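AcrH (Aeromonas hydrophila, PDB 3WXX) probably acts as the type III secretion chaperone of the translocator protein AopB, holding it in a complex before secretion. Local coordinates at residues F8-A16 against L52-A60. The protein carries 1 engineered substitution. Sequence-based numbering, arbitrary orientation.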
loop_
_atom_site.group_PDB
_atom_site.type_symbol
_atom_site.label_atom_id
_atom_site.label_comp_id
_atom_site.label_asym_id
_atom_site.label_seq_id
_atom_site.Cartn_x
_atom_site.Cartn_y
_atom_site.Cartn_z
ATOM N N PHE A 8 8.048 -18.178 -0.127
ATOM C CA PHE A 8 6.735 -18.053 -0.723
ATOM C C PHE A 8 6.390 -16.574 -0.833
ATOM O O PHE A 8 5.965 -16.080 -1.883
ATOM C CB PHE A 8 5.701 -18.771 0.161
ATOM C CG PHE A 8 4.309 -18.761 -0.398
ATOM C CD1 PHE A 8 4.009 -19.469 -1.558
ATOM C CD2 PHE A 8 3.303 -18.044 0.224
ATOM C CE1 PHE A 8 2.729 -19.476 -2.080
ATOM C CE2 PHE A 8 2.014 -18.034 -0.293
ATOM C CZ PHE A 8 1.732 -18.758 -1.443
ATOM N N LEU A 9 6.601 -15.883 0.283
ATOM C CA LEU A 9 6.224 -14.500 0.442
ATOM C C LEU A 9 7.021 -13.660 -0.538
ATOM O O LEU A 9 6.476 -12.759 -1.194
ATOM C CB LEU A 9 6.499 -14.046 1.892
ATOM C CG LEU A 9 6.064 -12.627 2.263
ATOM C CD1 LEU A 9 4.559 -12.495 2.206
ATOM C CD2 LEU A 9 6.535 -12.266 3.643
ATOM N N GLN A 10 8.300 -14.006 -0.628
ATOM C CA GLN A 10 9.249 -13.334 -1.477
ATOM C C GLN A 10 8.952 -13.495 -2.956
ATOM O O GLN A 10 9.153 -12.572 -3.731
ATOM C CB GLN A 10 10.639 -13.864 -1.206
ATOM C CG GLN A 10 11.682 -13.062 -1.961
ATOM C CD GLN A 10 13.095 -13.354 -1.513
ATOM O OE1 GLN A 10 13.755 -12.506 -0.891
ATOM N NE2 GLN A 10 13.570 -14.570 -1.813
ATOM N N ASP A 11 8.509 -14.679 -3.352
ATOM C CA ASP A 11 8.250 -14.962 -4.751
ATOM C C ASP A 11 6.937 -14.360 -5.174
ATOM O O ASP A 11 6.622 -14.326 -6.370
ATOM C CB ASP A 11 8.230 -16.480 -5.019
ATOM C CG ASP A 11 9.622 -17.123 -4.923
ATOM O OD1 ASP A 11 10.628 -16.371 -4.964
ATOM O OD2 ASP A 11 9.688 -18.370 -4.759
ATOM N N GLY A 12 6.164 -13.881 -4.218
ATOM C CA GLY A 12 4.972 -13.139 -4.575
ATOM C C GLY A 12 3.707 -13.810 -4.116
ATOM O O GLY A 12 2.613 -13.397 -4.491
ATOM N N GLY A 13 3.835 -14.812 -3.256
ATOM C CA GLY A 13 2.668 -15.303 -2.579
ATOM C C GLY A 13 2.078 -14.268 -1.615
ATOM O O GLY A 13 2.776 -13.339 -1.121
ATOM N N THR A 14 0.790 -14.467 -1.351
ATOM C CA THR A 14 -0.016 -13.592 -0.542
ATOM C C THR A 14 -0.664 -14.337 0.589
ATOM O O THR A 14 -0.757 -15.542 0.562
ATOM C CB THR A 14 -1.132 -13.002 -1.368
ATOM O OG1 THR A 14 -2.157 -13.974 -1.496
ATOM C CG2 THR A 14 -0.620 -12.638 -2.742
ATOM N N LEU A 15 -1.159 -13.587 1.553
ATOM C CA LEU A 15 -1.912 -14.136 2.675
ATOM C C LEU A 15 -3.193 -14.865 2.238
ATOM O O LEU A 15 -3.600 -15.824 2.864
ATOM C CB LEU A 15 -2.288 -13.014 3.644
ATOM C CG LEU A 15 -2.968 -13.369 4.952
ATOM C CD1 LEU A 15 -2.047 -14.133 5.856
ATOM C CD2 LEU A 15 -3.399 -12.091 5.644
ATOM N N ALA A 16 -3.815 -14.421 1.164
ATOM C CA ALA A 16 -5.003 -15.092 0.679
ATOM C C ALA A 16 -4.630 -16.525 0.343
ATOM O O ALA A 16 -5.243 -17.472 0.812
ATOM C CB ALA A 16 -5.555 -14.385 -0.561
ATOM N N LEU A 52 -8.602 -6.317 2.695
ATOM C CA LEU A 52 -8.294 -6.751 1.325
ATOM C C LEU A 52 -6.804 -6.513 0.952
ATOM O O LEU A 52 -6.149 -7.401 0.410
ATOM C CB LEU A 52 -9.197 -6.013 0.337
ATOM C CG LEU A 52 -10.680 -6.334 0.426
ATOM C CD1 LEU A 52 -11.525 -5.361 -0.361
ATOM C CD2 LEU A 52 -10.893 -7.727 -0.075
ATOM N N CYS A 53 -6.299 -5.315 1.250
ATOM C CA CYS A 53 -4.942 -4.980 0.940
ATOM C C CYS A 53 -3.969 -5.898 1.615
ATOM O O CYS A 53 -2.908 -6.193 1.098
ATOM C CB CYS A 53 -4.645 -3.539 1.319
ATOM S SG CYS A 53 -5.421 -2.351 0.231
ATOM N N VAL A 54 -4.316 -6.348 2.799
ATOM C CA VAL A 54 -3.472 -7.311 3.524
ATOM C C VAL A 54 -3.616 -8.727 2.926
ATOM O O VAL A 54 -2.653 -9.453 2.856
ATOM C CB VAL A 54 -3.815 -7.281 5.027
ATOM C CG1 VAL A 54 -3.293 -8.512 5.727
ATOM C CG2 VAL A 54 -3.258 -6.024 5.675
ATOM N N LEU A 55 -4.824 -9.094 2.509
ATOM C CA LEU A 55 -5.088 -10.419 1.919
ATOM C C LEU A 55 -4.432 -10.602 0.572
ATOM O O LEU A 55 -3.917 -11.673 0.286
ATOM C CB LEU A 55 -6.599 -10.673 1.805
ATOM C CG LEU A 55 -7.250 -10.932 3.167
ATOM C CD1 LEU A 55 -8.747 -10.752 3.130
ATOM C CD2 LEU A 55 -6.888 -12.317 3.667
ATOM N N ASP A 56 -4.429 -9.560 -0.245
ATOM C CA ASP A 56 -3.687 -9.594 -1.494
ATOM C C ASP A 56 -3.004 -8.228 -1.685
ATOM O O ASP A 56 -3.637 -7.266 -2.076
ATOM C CB ASP A 56 -4.610 -9.942 -2.658
ATOM C CG ASP A 56 -3.877 -10.064 -4.022
ATOM O OD1 ASP A 56 -2.764 -9.538 -4.222
ATOM O OD2 ASP A 56 -4.478 -10.661 -4.936
ATOM N N HIS A 57 -1.703 -8.171 -1.450
ATOM C CA HIS A 57 -1.030 -6.908 -1.381
ATOM C C HIS A 57 -0.438 -6.528 -2.721
ATOM O O HIS A 57 0.451 -5.661 -2.796
ATOM C CB HIS A 57 0.013 -6.903 -0.243
ATOM C CG HIS A 57 1.154 -7.870 -0.429
ATOM N ND1 HIS A 57 1.110 -9.175 0.003
ATOM C CD2 HIS A 57 2.392 -7.700 -0.947
ATOM C CE1 HIS A 57 2.262 -9.771 -0.241
ATOM N NE2 HIS A 57 3.065 -8.893 -0.802
ATOM N N TYR A 58 -0.935 -7.192 -3.761
ATOM C CA TYR A 58 -0.602 -6.850 -5.162
ATOM C C TYR A 58 -1.785 -6.311 -5.986
ATOM O O TYR A 58 -1.545 -5.812 -7.055
ATOM C CB TYR A 58 0.078 -8.020 -5.889
ATOM C CG TYR A 58 1.349 -8.533 -5.211
ATOM C CD1 TYR A 58 2.600 -7.922 -5.413
ATOM C CD2 TYR A 58 1.301 -9.651 -4.386
ATOM C CE1 TYR A 58 3.759 -8.412 -4.773
ATOM C CE2 TYR A 58 2.426 -10.154 -3.763
ATOM C CZ TYR A 58 3.662 -9.542 -3.943
ATOM O OH TYR A 58 4.728 -10.102 -3.261
ATOM N N GLU A 59 -3.020 -6.338 -5.465
ATOM C CA GLU A 59 -4.199 -5.760 -6.170
ATOM C C GLU A 59 -4.291 -4.247 -6.077
ATOM O O GLU A 59 -4.716 -3.719 -5.043
ATOM C CB GLU A 59 -5.518 -6.240 -5.564
ATOM C CG GLU A 59 -6.075 -7.514 -6.113
ATOM C CD GLU A 59 -6.347 -7.462 -7.579
ATOM O OE1 GLU A 59 -7.408 -6.970 -7.949
ATOM O OE2 GLU A 59 -5.506 -7.944 -8.352
ATOM N N ALA A 60 -3.955 -3.546 -7.152
ATOM C CA ALA A 60 -4.099 -2.103 -7.174
ATOM C C ALA A 60 -5.461 -1.639 -6.757
ATOM O O ALA A 60 -5.579 -0.603 -6.111
ATOM C CB ALA A 60 -3.794 -1.566 -8.550
#
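A16 and L55 show how the end of one helix can be joined to the start of another. The backbone N of A16 gives its hydrogen to L55 O at 2.9 Å, meeting a lone pair in the carbonyl plane, while T14 OG1 adds a weak hydrogen bond to the same oxygen at 3.4 Å. The carbonyl closing helix 42-55 is thereby held by one sound bond and one weak one from the start of helix 15-18, where T14 is the N-cap and its hydroxyl also bonds to the backbone N of M17. Beside these polar bonds, L15 swings CG away from its backbone N (chi1 -174°), which lets CD2 reach V54 CG1 at 3.6 Å and meet L55 as well.

Y58 packs closely over the Schellman motif that ends helix 3-11, its OH 3.3 Å from G12 CA, and T14 CG2 reaches its ring edge, 3.9 Å from CD2. D56 OD1 accepts from Y58 N in an Asx turn that steadies the tyrosine's base. The fit is looser where L9 CD1 approaches H57 CE1 obliquely at 4.3 Å, and V54 is partly exposed.

AopB runs along the contact; its N97 and K100 take G12 O and Y58 O. L9, G13 and Y58 bind magnesium in this protein, though no ion is bound to this chain in the model. The bonds imply a join whose carbonyls are satisfied partly within the chaperone, at L55, and partly by its cargo.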